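Local coordinates for putative iron binding protein (PDB 1Y9U), which binds ferric iron through tyrosine side chains and probably serves as the periplasmic solute-binding protein of an iron uptake system, at residues 99-107 and 270-279; 111-122 and 218-228. All blocks are in the same frame, centred on the assembly; numbering follows the deposited sequence.

Contact 1. Residues 99-107 and 270-279; sequences WYALSLRDR and YAQANYEYPV
Ser-103 and Glu-276 are turned toward each other by their first torsions: the serine hydroxyl is tucked over its own backbone (chi1 68°), while Glu-276 sends CG away from its carbonyl carbon and then runs extended to the carboxylate. Ser-103 OG donates to Glu-276 OE1 at 2.7 Å, meeting that oxygen from above the carboxylate plane. The other oxygen is shared. Arg-105, its chain bent at chi3, brings NH1 to 2.9 Å from Glu-276 OE2 in a salt bridge; the acceptor lies at the guanidinium edge, and the two flat groups stand almost perpendicular, 89° apart. Asn-274 ND2 reaches Glu-276 OE2 from the opposite face, also at 2.9 Å, its amide held by His-203 NE2 at OD1, and Arg-14 adds a second salt bridge. So many donors would be expected to keep this buried carboxylate ionised. Beside it, Leu-102 CB packs 3.8 Å from Tyr-270 CZ, the leucine lying roughly perpendicular to the tyrosine side chain; the phenol OH bonds to Ser-240, which also binds Ser-103 OG. Backbone pairing joins Leu-104 to Tyr-277 in an antiparallel hydrogen-bonded pair, with Leu-104 N to Tyr-277 O at 2.8 Å. Val-279 CG1 rests 3.6 Å from Ala-101 O. Tyr-275, with positive phi, is the C-prime residue of a Schellman motif that ends helix 264-273 and leads into the short strand. Arg-105 also lies against Tyr-199 and Tyr-143, both seen to bind iron in this protein, a position consistent with a second-shell role in the ferric site.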
loop_
_atom_site.group_PDB
_atom_site.type_symbol
_atom_site.label_atom_id
_atom_site.label_comp_id
_atom_site.label_asym_id
_atom_site.label_seq_id
_atom_site.Cartn_x
_atom_site.Cartn_y
_atom_site.Cartn_z
ATOM N N TRP A 99 10.613 12.046 -0.582
ATOM C CA TRP A 99 10.133 10.737 -0.106
ATOM C C TRP A 99 10.181 9.782 -1.287
ATOM O O TRP A 99 10.177 10.205 -2.433
ATOM C CB TRP A 99 8.693 10.795 0.453
ATOM C CG TRP A 99 7.698 11.345 -0.497
ATOM C CD1 TRP A 99 7.286 12.643 -0.596
ATOM C CD2 TRP A 99 6.966 10.623 -1.486
ATOM N NE1 TRP A 99 6.383 12.778 -1.616
ATOM C CE2 TRP A 99 6.152 11.549 -2.171
ATOM C CE3 TRP A 99 6.925 9.280 -1.886
ATOM C CZ2 TRP A 99 5.314 11.176 -3.221
ATOM C CZ3 TRP A 99 6.104 8.919 -2.934
ATOM C CH2 TRP A 99 5.316 9.864 -3.597
ATOM N N TYR A 100 10.230 8.496 -0.990
ATOM C CA TYR A 100 10.349 7.470 -2.004
ATOM C C TYR A 100 9.517 6.236 -1.652
ATOM O O TYR A 100 9.601 5.759 -0.529
ATOM C CB TYR A 100 11.802 7.025 -2.086
ATOM C CG TYR A 100 12.734 8.032 -2.675
ATOM C CD1 TYR A 100 13.401 8.937 -1.869
ATOM C CD2 TYR A 100 12.969 8.053 -4.041
ATOM C CE1 TYR A 100 14.281 9.876 -2.445
ATOM C CE2 TYR A 100 13.833 8.965 -4.609
ATOM C CZ TYR A 100 14.475 9.852 -3.823
ATOM O OH TYR A 100 15.356 10.722 -4.423
ATOM N N ALA A 101 8.739 5.719 -2.603
ATOM C CA ALA A 101 8.088 4.416 -2.428
ATOM C C ALA A 101 9.118 3.302 -2.393
ATOM O O ALA A 101 10.111 3.337 -3.106
ATOM C CB ALA A 101 7.083 4.146 -3.543
ATOM N N LEU A 102 8.849 2.315 -1.545
ATOM C CA LEU A 102 9.629 1.085 -1.431
ATOM C C LEU A 102 8.860 -0.169 -1.816
ATOM O O LEU A 102 9.485 -1.156 -2.219
ATOM C CB LEU A 102 10.168 0.934 -0.010
ATOM C CG LEU A 102 11.118 2.035 0.474
ATOM C CD1 LEU A 102 11.513 1.754 1.918
ATOM C CD2 LEU A 102 12.374 2.141 -0.385
ATOM N N SER A 103 7.524 -0.145 -1.721
ATOM C CA SER A 103 6.721 -1.258 -2.198
ATOM C C SER A 103 5.339 -0.748 -2.535
ATOM O O SER A 103 4.953 0.333 -2.104
ATOM C CB SER A 103 6.619 -2.352 -1.148
ATOM O OG SER A 103 5.862 -1.900 -0.041
ATOM N N LEU A 104 4.612 -1.536 -3.322
ATOM C CA LEU A 104 3.282 -1.184 -3.812
ATOM C C LEU A 104 2.241 -2.081 -3.175
ATOM O O LEU A 104 2.441 -3.298 -3.069
ATOM C CB LEU A 104 3.179 -1.311 -5.330
ATOM C CG LEU A 104 4.322 -0.675 -6.120
ATOM C CD1 LEU A 104 4.088 -0.870 -7.610
ATOM C CD2 LEU A 104 4.494 0.793 -5.780
ATOM N N ARG A 105 1.113 -1.476 -2.811
ATOM C CA ARG A 105 -0.022 -2.127 -2.151
ATOM C C ARG A 105 -1.258 -1.884 -3.003
ATOM O O ARG A 105 -1.981 -0.916 -2.805
ATOM C CB ARG A 105 -0.154 -1.522 -0.769
ATOM C CG ARG A 105 1.027 -1.916 0.130
ATOM C CD ARG A 105 1.219 -1.032 1.321
ATOM N NE ARG A 105 0.057 -0.956 2.192
ATOM C CZ ARG A 105 -0.169 -1.731 3.248
ATOM N NH1 ARG A 105 0.658 -2.688 3.625
ATOM N NH2 ARG A 105 -1.260 -1.529 3.952
ATOM N N ASP A 106 -1.469 -2.780 -3.955
ATOM C CA ASP A 106 -2.545 -2.688 -4.915
ATOM C C ASP A 106 -3.854 -3.166 -4.356
ATOM O O ASP A 106 -3.922 -4.191 -3.656
ATOM C CB ASP A 106 -2.226 -3.381 -6.250
ATOM C CG ASP A 106 -1.748 -4.807 -6.132
ATOM O OD1 ASP A 106 -0.897 -5.121 -5.277
ATOM O OD2 ASP A 106 -2.129 -5.646 -6.944
ATOM N N ARG A 107 -4.892 -2.405 -4.667
ATOM C CA ARG A 107 -6.228 -2.711 -4.198
ATOM C C ARG A 107 -6.995 -3.322 -5.361
ATOM O O ARG A 107 -7.178 -2.692 -6.388
ATOM C CB ARG A 107 -6.909 -1.472 -3.630
ATOM C CG ARG A 107 -8.170 -1.779 -2.855
ATOM C CD ARG A 107 -8.437 -0.776 -1.713
ATOM N NE ARG A 107 -9.527 -1.134 -0.806
ATOM C CZ ARG A 107 -9.422 -2.059 0.140
ATOM N NH1 ARG A 107 -8.310 -2.756 0.292
ATOM N NH2 ARG A 107 -10.444 -2.287 0.944
ATOM N N TYR A 270 12.270 -7.443 0.850
ATOM C CA TYR A 270 11.386 -6.398 1.372
ATOM C C TYR A 270 9.937 -6.667 0.974
ATOM O O TYR A 270 9.027 -6.605 1.809
ATOM C CB TYR A 270 11.840 -4.998 0.893
ATOM C CG TYR A 270 11.063 -3.850 1.504
ATOM C CD1 TYR A 270 11.552 -3.163 2.607
ATOM C CD2 TYR A 270 9.857 -3.430 0.963
ATOM C CE1 TYR A 270 10.844 -2.131 3.180
ATOM C CE2 TYR A 270 9.135 -2.407 1.545
ATOM C CZ TYR A 270 9.625 -1.760 2.649
ATOM O OH TYR A 270 8.930 -0.720 3.238
ATOM N N ALA A 271 9.735 -6.963 -0.299
ATOM C CA ALA A 271 8.388 -7.168 -0.828
ATOM C C ALA A 271 7.866 -8.511 -0.405
ATOM O O ALA A 271 6.704 -8.612 -0.009
ATOM C CB ALA A 271 8.366 -7.032 -2.346
ATOM N N GLN A 272 8.702 -9.545 -0.442
ATOM C CA GLN A 272 8.285 -10.890 -0.034
ATOM C C GLN A 272 7.767 -10.897 1.411
ATOM O O GLN A 272 6.804 -11.613 1.720
ATOM C CB GLN A 272 9.427 -11.903 -0.221
ATOM C CG GLN A 272 9.136 -13.375 0.207
ATOM C CD GLN A 272 8.522 -14.248 -0.907
ATOM O OE1 GLN A 272 7.748 -15.182 -0.625
ATOM N NE2 GLN A 272 8.888 -13.974 -2.157
ATOM N N ALA A 273 8.340 -10.064 2.284
ATOM C CA ALA A 273 8.019 -10.123 3.700
ATOM C C ALA A 273 6.533 -9.935 3.992
ATOM O O ALA A 273 6.031 -10.632 4.862
ATOM C CB ALA A 273 8.828 -9.121 4.484
ATOM N N ASN A 274 5.849 -8.990 3.321
ATOM C CA ASN A 274 4.400 -8.810 3.507
ATOM C C ASN A 274 3.655 -9.109 2.209
ATOM O O ASN A 274 2.533 -8.672 2.067
ATOM C CB ASN A 274 4.013 -7.390 4.005
ATOM C CG ASN A 274 2.536 -7.264 4.412
ATOM O OD1 ASN A 274 2.002 -8.138 5.090
ATOM N ND2 ASN A 274 1.877 -6.168 3.990
ATOM N N TYR A 275 4.271 -9.854 1.286
ATOM C CA TYR A 275 3.687 -10.250 0.001
ATOM C C TYR A 275 3.233 -9.060 -0.836
ATOM O O TYR A 275 2.256 -9.140 -1.550
ATOM C CB TYR A 275 2.545 -11.247 0.199
ATOM C CG TYR A 275 3.031 -12.539 0.798
ATOM C CD1 TYR A 275 2.682 -12.925 2.088
ATOM C CD2 TYR A 275 3.843 -13.390 0.065
ATOM C CE1 TYR A 275 3.139 -14.118 2.621
ATOM C CE2 TYR A 275 4.306 -14.555 0.600
ATOM C CZ TYR A 275 3.951 -14.925 1.855
ATOM O OH TYR A 275 4.430 -16.121 2.342
ATOM N N GLU A 276 3.953 -7.955 -0.707
ATOM C CA GLU A 276 3.713 -6.757 -1.468
ATOM C C GLU A 276 4.468 -6.833 -2.794
ATOM O O GLU A 276 5.136 -7.836 -3.100
ATOM C CB GLU A 276 4.119 -5.532 -0.645
ATOM C CG GLU A 276 3.181 -5.296 0.525
ATOM C CD GLU A 276 3.688 -4.304 1.528
ATOM O OE1 GLU A 276 4.873 -3.893 1.462
ATOM O OE2 GLU A 276 2.922 -3.998 2.457
ATOM N N TYR A 277 4.272 -5.808 -3.621
ATOM C CA TYR A 277 4.896 -5.765 -4.939
ATOM C C TYR A 277 6.089 -4.825 -4.853
ATOM O O TYR A 277 5.954 -3.706 -4.392
ATOM C CB TYR A 277 3.865 -5.303 -5.984
ATOM C CG TYR A 277 4.176 -5.750 -7.409
ATOM C CD1 TYR A 277 3.566 -6.878 -7.965
ATOM C CD2 TYR A 277 5.087 -5.052 -8.193
ATOM C CE1 TYR A 277 3.836 -7.276 -9.253
ATOM C CE2 TYR A 277 5.386 -5.473 -9.485
ATOM C CZ TYR A 277 4.747 -6.573 -10.005
ATOM O OH TYR A 277 5.041 -6.991 -11.296
ATOM N N PRO A 278 7.265 -5.251 -5.314
ATOM C CA PRO A 278 8.437 -4.379 -5.224
ATOM C C PRO A 278 8.316 -3.163 -6.126
ATOM O O PRO A 278 7.720 -3.231 -7.185
ATOM C CB PRO A 278 9.591 -5.270 -5.672
ATOM C CG PRO A 278 9.006 -6.490 -6.213
ATOM C CD PRO A 278 7.561 -6.543 -5.940
ATOM N N VAL A 279 8.893 -2.055 -5.703
ATOM C CA VAL A 279 8.932 -0.872 -6.572
ATOM C C VAL A 279 9.937 -1.013 -7.724
ATOM O O VAL A 279 9.728 -0.477 -8.800
ATOM C CB VAL A 279 9.219 0.427 -5.753
ATOM C CG1 VAL A 279 10.648 0.477 -5.205
ATOM C CG2 VAL A 279 8.929 1.660 -6.576
#

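Contact 2. Residues 111-122 and 218-228; sequences VEKDLKLDSFRY and DAIKVVRPTFA
Val-111 and Lys-221 form an antiparallel hydrogen-bonded pair, Lys-221 N to Val-111 O at 2.8 Å and Val-111 N to Lys-221 O at 2.9 Å. Next to it Glu-112 and Ile-220 make a non-hydrogen-bonded pair, and a type I turn from Glu-112 to Leu-115 then carries segment 111-122 away from the strand. The backbones meet again farther on: Thr-226 N donates to Phe-120 O, and Tyr-122 N to Thr-226 O, each at 3.0 Å. Lys-221 spans from the strand to the loop that follows the turn. With chi1 at 62° it starts out over its own backbone, then runs straight past Val-111 CG1 and places NZ 2.7 Å from Leu-115 O, nearly in line with the carbonyl. Two waters that accept from NZ carry the link to Leu-117 and Asp-118. Val-223 fills the inner side of the loop, CG2 lying 3.9 Å from Val-111 CG2 while CG1 faces Ser-119 and Phe-120. Pro-225 sets CB over the centre of the Tyr-122 ring in a CH-pi contact, 3.6 Å from the centroid and 11° off the normal. The Phe-227 ring meets Tyr-122 obliquely, with planes at 43° and Tyr-122 CD1 above the centre of the phenylalanine ring. Tyr-122 OH bonds to Arg-107 O and His-236 N, which fixes the ring's outer end. The chemistry is therefore divided: a lysine ammonium, whose charge is probably eased by a carbonyl, waters and nearby Asp-118, ties the solvent-facing loop to the strand, whereas at the other end Pro-225 packs on Tyr-122, and the rings of Tyr-122 and Phe-227 lie against helix 142-155.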
loop_
_atom_site.group_PDB
_atom_site.type_symbol
_atom_site.label_atom_id
_atom_site.label_comp_id
_atom_site.label_asym_id
_atom_site.label_seq_id
_atom_site.Cartn_x
_atom_site.Cartn_y
_atom_site.Cartn_z
ATOM N N VAL A 111 -12.374 -12.516 -6.340
ATOM C CA VAL A 111 -13.428 -13.082 -7.169
ATOM C C VAL A 111 -13.573 -14.559 -6.852
ATOM O O VAL A 111 -12.571 -15.271 -6.782
ATOM C CB VAL A 111 -13.097 -12.917 -8.669
ATOM C CG1 VAL A 111 -14.186 -13.518 -9.540
ATOM C CG2 VAL A 111 -12.848 -11.431 -8.996
ATOM N N GLU A 112 -14.801 -15.046 -6.719
ATOM C CA GLU A 112 -15.032 -16.476 -6.551
ATOM C C GLU A 112 -14.260 -17.213 -7.640
ATOM O O GLU A 112 -14.293 -16.803 -8.804
ATOM C CB GLU A 112 -16.516 -16.781 -6.662
ATOM C CG GLU A 112 -16.936 -18.102 -6.042
ATOM C CD GLU A 112 -16.645 -19.328 -6.899
ATOM O OE1 GLU A 112 -16.596 -19.209 -8.141
ATOM O OE2 GLU A 112 -16.454 -20.413 -6.286
ATOM N N LYS A 113 -13.579 -18.298 -7.280
ATOM C CA LYS A 113 -12.558 -18.858 -8.146
ATOM C C LYS A 113 -13.024 -19.269 -9.547
ATOM O O LYS A 113 -12.231 -19.252 -10.476
ATOM C CB LYS A 113 -11.874 -20.048 -7.468
ATOM C CG LYS A 113 -12.804 -21.251 -7.279
ATOM C CD LYS A 113 -12.179 -22.324 -6.406
ATOM C CE LYS A 113 -13.105 -23.515 -6.193
ATOM N NZ LYS A 113 -13.277 -24.321 -7.445
ATOM N N ASP A 114 -14.288 -19.624 -9.694
ATOM C CA ASP A 114 -14.799 -20.067 -10.995
ATOM C C ASP A 114 -15.717 -19.085 -11.701
ATOM O O ASP A 114 -16.276 -19.388 -12.749
ATOM C CB ASP A 114 -15.536 -21.391 -10.834
ATOM C CG ASP A 114 -14.627 -22.498 -10.366
ATOM O OD1 ASP A 114 -13.549 -22.662 -10.983
ATOM O OD2 ASP A 114 -14.935 -23.230 -9.401
ATOM N N LEU A 115 -15.866 -17.884 -11.159
ATOM C CA LEU A 115 -16.687 -16.871 -11.820
ATOM C C LEU A 115 -16.039 -16.484 -13.137
ATOM O O LEU A 115 -14.835 -16.326 -13.226
ATOM C CB LEU A 115 -16.826 -15.649 -10.904
ATOM C CG LEU A 115 -18.052 -14.763 -11.090
ATOM C CD1 LEU A 115 -19.287 -15.488 -10.594
ATOM C CD2 LEU A 115 -17.895 -13.466 -10.325
ATOM N N LYS A 116 -16.848 -16.328 -14.172
ATOM C CA LYS A 116 -16.349 -15.903 -15.458
ATOM C C LYS A 116 -16.203 -14.384 -15.440
ATOM O O LYS A 116 -17.161 -13.649 -15.640
ATOM C CB LYS A 116 -17.284 -16.359 -16.591
ATOM C CG LYS A 116 -16.634 -17.379 -17.516
ATOM C CD LYS A 116 -16.216 -18.664 -16.806
ATOM C CE LYS A 116 -15.430 -19.586 -17.747
ATOM N NZ LYS A 116 -14.162 -20.119 -17.150
ATOM N N LEU A 117 -14.985 -13.945 -15.160
ATOM C CA LEU A 117 -14.641 -12.539 -15.005
ATOM C C LEU A 117 -13.124 -12.439 -15.166
ATOM O O LEU A 117 -12.390 -12.856 -14.264
ATOM C CB LEU A 117 -15.102 -12.040 -13.637
ATOM C CG LEU A 117 -15.079 -10.530 -13.401
ATOM C CD1 LEU A 117 -15.987 -9.792 -14.380
ATOM C CD2 LEU A 117 -15.505 -10.196 -11.971
ATOM N N ASP A 118 -12.682 -11.937 -16.322
ATOM C CA ASP A 118 -11.272 -11.920 -16.738
ATOM C C ASP A 118 -10.600 -10.589 -16.452
ATOM O O ASP A 118 -9.376 -10.519 -16.313
ATOM C CB ASP A 118 -11.148 -12.195 -18.260
ATOM C CG ASP A 118 -11.516 -13.624 -18.641
ATOM O OD1 ASP A 118 -11.434 -14.530 -17.777
ATOM O OD2 ASP A 118 -11.876 -13.934 -19.796
ATOM N N SER A 119 -11.405 -9.531 -16.413
ATOM C CA SER A 119 -10.895 -8.177 -16.261
ATOM C C SER A 119 -11.973 -7.337 -15.603
ATOM O O SER A 119 -13.130 -7.739 -15.484
ATOM C CB SER A 119 -10.530 -7.598 -17.625
ATOM O OG SER A 119 -11.683 -7.424 -18.417
ATOM N N PHE A 120 -11.597 -6.144 -15.178
ATOM C CA PHE A 120 -12.541 -5.272 -14.460
ATOM C C PHE A 120 -12.032 -3.859 -14.462
ATOM O O PHE A 120 -10.820 -3.636 -14.379
ATOM C CB PHE A 120 -12.627 -5.744 -12.995
ATOM C CG PHE A 120 -13.959 -5.502 -12.300
ATOM C CD1 PHE A 120 -15.062 -6.248 -12.624
ATOM C CD2 PHE A 120 -14.073 -4.597 -11.248
ATOM C CE1 PHE A 120 -16.246 -6.088 -11.951
ATOM C CE2 PHE A 120 -15.278 -4.445 -10.583
ATOM C CZ PHE A 120 -16.348 -5.196 -10.919
ATOM N N ARG A 121 -12.960 -2.911 -14.561
ATOM C CA ARG A 121 -12.668 -1.509 -14.277
ATOM C C ARG A 121 -13.273 -1.172 -12.932
ATOM O O ARG A 121 -14.319 -1.688 -12.582
ATOM C CB ARG A 121 -13.255 -0.591 -15.352
ATOM C CG ARG A 121 -12.459 -0.624 -16.637
ATOM C CD ARG A 121 -12.766 -1.859 -17.501
ATOM N NE ARG A 121 -11.558 -2.436 -18.063
ATOM C CZ ARG A 121 -11.403 -3.714 -18.386
ATOM N NH1 ARG A 121 -12.384 -4.581 -18.201
ATOM N NH2 ARG A 121 -10.253 -4.115 -18.922
ATOM N N TYR A 122 -12.634 -0.313 -12.141
ATOM C CA TYR A 122 -13.201 -0.013 -10.823
ATOM C C TYR A 122 -14.657 0.418 -10.903
ATOM O O TYR A 122 -15.474 0.005 -10.111
ATOM C CB TYR A 122 -12.385 1.039 -10.068
ATOM C CG TYR A 122 -11.034 0.539 -9.627
ATOM C CD1 TYR A 122 -9.864 0.938 -10.272
ATOM C CD2 TYR A 122 -10.932 -0.325 -8.554
ATOM C CE1 TYR A 122 -8.611 0.465 -9.875
ATOM C CE2 TYR A 122 -9.706 -0.805 -8.144
ATOM C CZ TYR A 122 -8.542 -0.424 -8.809
ATOM O OH TYR A 122 -7.309 -0.882 -8.406
ATOM N N ASP A 218 -7.956 -20.441 -1.164
ATOM C CA ASP A 218 -8.277 -21.369 -2.238
ATOM C C ASP A 218 -9.624 -21.028 -2.889
ATOM O O ASP A 218 -9.864 -21.418 -4.040
ATOM C CB ASP A 218 -8.335 -22.810 -1.740
ATOM C CG ASP A 218 -6.997 -23.465 -1.615
ATOM O OD1 ASP A 218 -5.929 -22.853 -1.861
ATOM O OD2 ASP A 218 -6.933 -24.668 -1.254
ATOM N N ALA A 219 -10.497 -20.316 -2.174
ATOM C CA ALA A 219 -11.836 -20.030 -2.663
ATOM C C ALA A 219 -11.886 -18.927 -3.717
ATOM O O ALA A 219 -12.920 -18.775 -4.377
ATOM C CB ALA A 219 -12.713 -19.631 -1.511
ATOM N N ILE A 220 -10.803 -18.156 -3.863
ATOM C CA ILE A 220 -10.798 -16.938 -4.645
ATOM C C ILE A 220 -9.665 -16.905 -5.654
ATOM O O ILE A 220 -8.674 -17.627 -5.574
ATOM C CB ILE A 220 -10.725 -15.658 -3.739
ATOM C CG1 ILE A 220 -9.417 -15.567 -2.939
ATOM C CG2 ILE A 220 -11.923 -15.618 -2.802
ATOM C CD1 ILE A 220 -9.114 -14.157 -2.454
ATOM N N LYS A 221 -9.833 -16.009 -6.605
ATOM C CA LYS A 221 -8.786 -15.562 -7.489
ATOM C C LYS A 221 -8.750 -14.035 -7.461
ATOM O O LYS A 221 -9.692 -13.379 -7.001
ATOM C CB LYS A 221 -9.003 -16.050 -8.920
ATOM C CG LYS A 221 -10.274 -15.541 -9.596
ATOM C CD LYS A 221 -10.502 -16.176 -10.968
ATOM C CE LYS A 221 -11.845 -15.788 -11.487
ATOM N NZ LYS A 221 -12.126 -16.445 -12.795
ATOM N N VAL A 222 -7.654 -13.481 -7.945
ATOM C CA VAL A 222 -7.480 -12.042 -8.042
ATOM C C VAL A 222 -7.695 -11.576 -9.480
ATOM O O VAL A 222 -7.144 -12.141 -10.434
ATOM C CB VAL A 222 -6.070 -11.632 -7.564
ATOM C CG1 VAL A 222 -5.719 -10.213 -7.971
ATOM C CG2 VAL A 222 -5.962 -11.789 -6.065
ATOM N N VAL A 223 -8.489 -10.527 -9.617
ATOM C CA VAL A 223 -8.544 -9.738 -10.844
ATOM C C VAL A 223 -8.152 -8.323 -10.433
ATOM O O VAL A 223 -8.741 -7.766 -9.509
ATOM C CB VAL A 223 -9.947 -9.770 -11.492
ATOM C CG1 VAL A 223 -10.029 -8.817 -12.661
ATOM C CG2 VAL A 223 -10.266 -11.172 -11.947
ATOM N N ARG A 224 -7.152 -7.755 -11.100
ATOM C CA ARG A 224 -6.714 -6.394 -10.812
ATOM C C ARG A 224 -7.504 -5.409 -11.658
ATOM O O ARG A 224 -7.306 -5.366 -12.882
ATOM C CB ARG A 224 -5.228 -6.220 -11.113
ATOM C CG ARG A 224 -4.298 -7.075 -10.247
ATOM C CD ARG A 224 -2.997 -6.399 -10.062
ATOM N NE ARG A 224 -1.972 -7.088 -9.304
ATOM C CZ ARG A 224 -1.030 -7.868 -9.824
ATOM N NH1 ARG A 224 -1.062 -8.235 -11.092
ATOM N NH2 ARG A 224 -0.051 -8.332 -9.055
ATOM N N PRO A 225 -8.382 -4.613 -11.056
ATOM C CA PRO A 225 -9.109 -3.613 -11.845
ATOM C C PRO A 225 -8.207 -2.490 -12.295
ATOM O O PRO A 225 -7.136 -2.261 -11.727
ATOM C CB PRO A 225 -10.168 -3.079 -10.877
ATOM C CG PRO A 225 -10.188 -4.048 -9.731
ATOM C CD PRO A 225 -8.777 -4.560 -9.638
ATOM N N THR A 226 -8.662 -1.769 -13.319
ATOM C CA THR A 226 -8.014 -0.538 -13.727
ATOM C C THR A 226 -9.005 0.600 -13.743
ATOM O O THR A 226 -10.222 0.401 -13.759
ATOM C CB THR A 226 -7.399 -0.687 -15.110
ATOM O OG1 THR A 226 -8.427 -1.028 -16.062
ATOM C CG2 THR A 226 -6.351 -1.814 -15.140
ATOM N N PHE A 227 -8.462 1.800 -13.716
ATOM C CA PHE A 227 -9.253 2.989 -14.016
ATOM C C PHE A 227 -9.565 3.081 -15.529
ATOM O O PHE A 227 -8.693 2.908 -16.355
ATOM C CB PHE A 227 -8.546 4.220 -13.456
ATOM C CG PHE A 227 -8.680 4.355 -11.966
ATOM C CD1 PHE A 227 -7.597 4.144 -11.115
ATOM C CD2 PHE A 227 -9.889 4.710 -11.411
ATOM C CE1 PHE A 227 -7.749 4.284 -9.750
ATOM C CE2 PHE A 227 -10.030 4.856 -10.042
ATOM C CZ PHE A 227 -8.970 4.629 -9.219
ATOM N N ALA A 228 -10.840 3.307 -15.853
ATOM C CA ALA A 228 -11.347 3.347 -17.228
ATOM C C ALA A 228 -11.235 4.752 -17.814
ATOM O O ALA A 228 -11.820 5.025 -18.870
ATOM C CB ALA A 228 -12.814 2.894 -17.251
HETATM O O HOH W 1 -15.163 -20.461 -3.959
HETATM O O HOH W 2 -12.675 -15.734 -15.745
HETATM O O HOH W 3 -10.196 -14.362 -13.946
HETATM O O HOH W 4 -8.656 -5.810 -15.211
#

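Overall arrangement
Both contacts use strand 100-112, contact 1 its first eight residues and contact 2 its far end, with centres about 21 Å apart. Strands 277-278 and 220-223 each pair with it antiparallel, so one mixed sheet runs through both. Contact 1 lies near the centre of the folded protein, about 7 Å from the centre of the chain, and is buried; its polar groups answer one another directly, close to the iron-binding tyrosines. Contact 2, about 19 Å out, is larger and partly open, and relies more on backbone bonds, waters and apolar packing. They touch through the salt bridge of Asp-106 with Arg-224 and the packing of Tyr-277 on Arg-224.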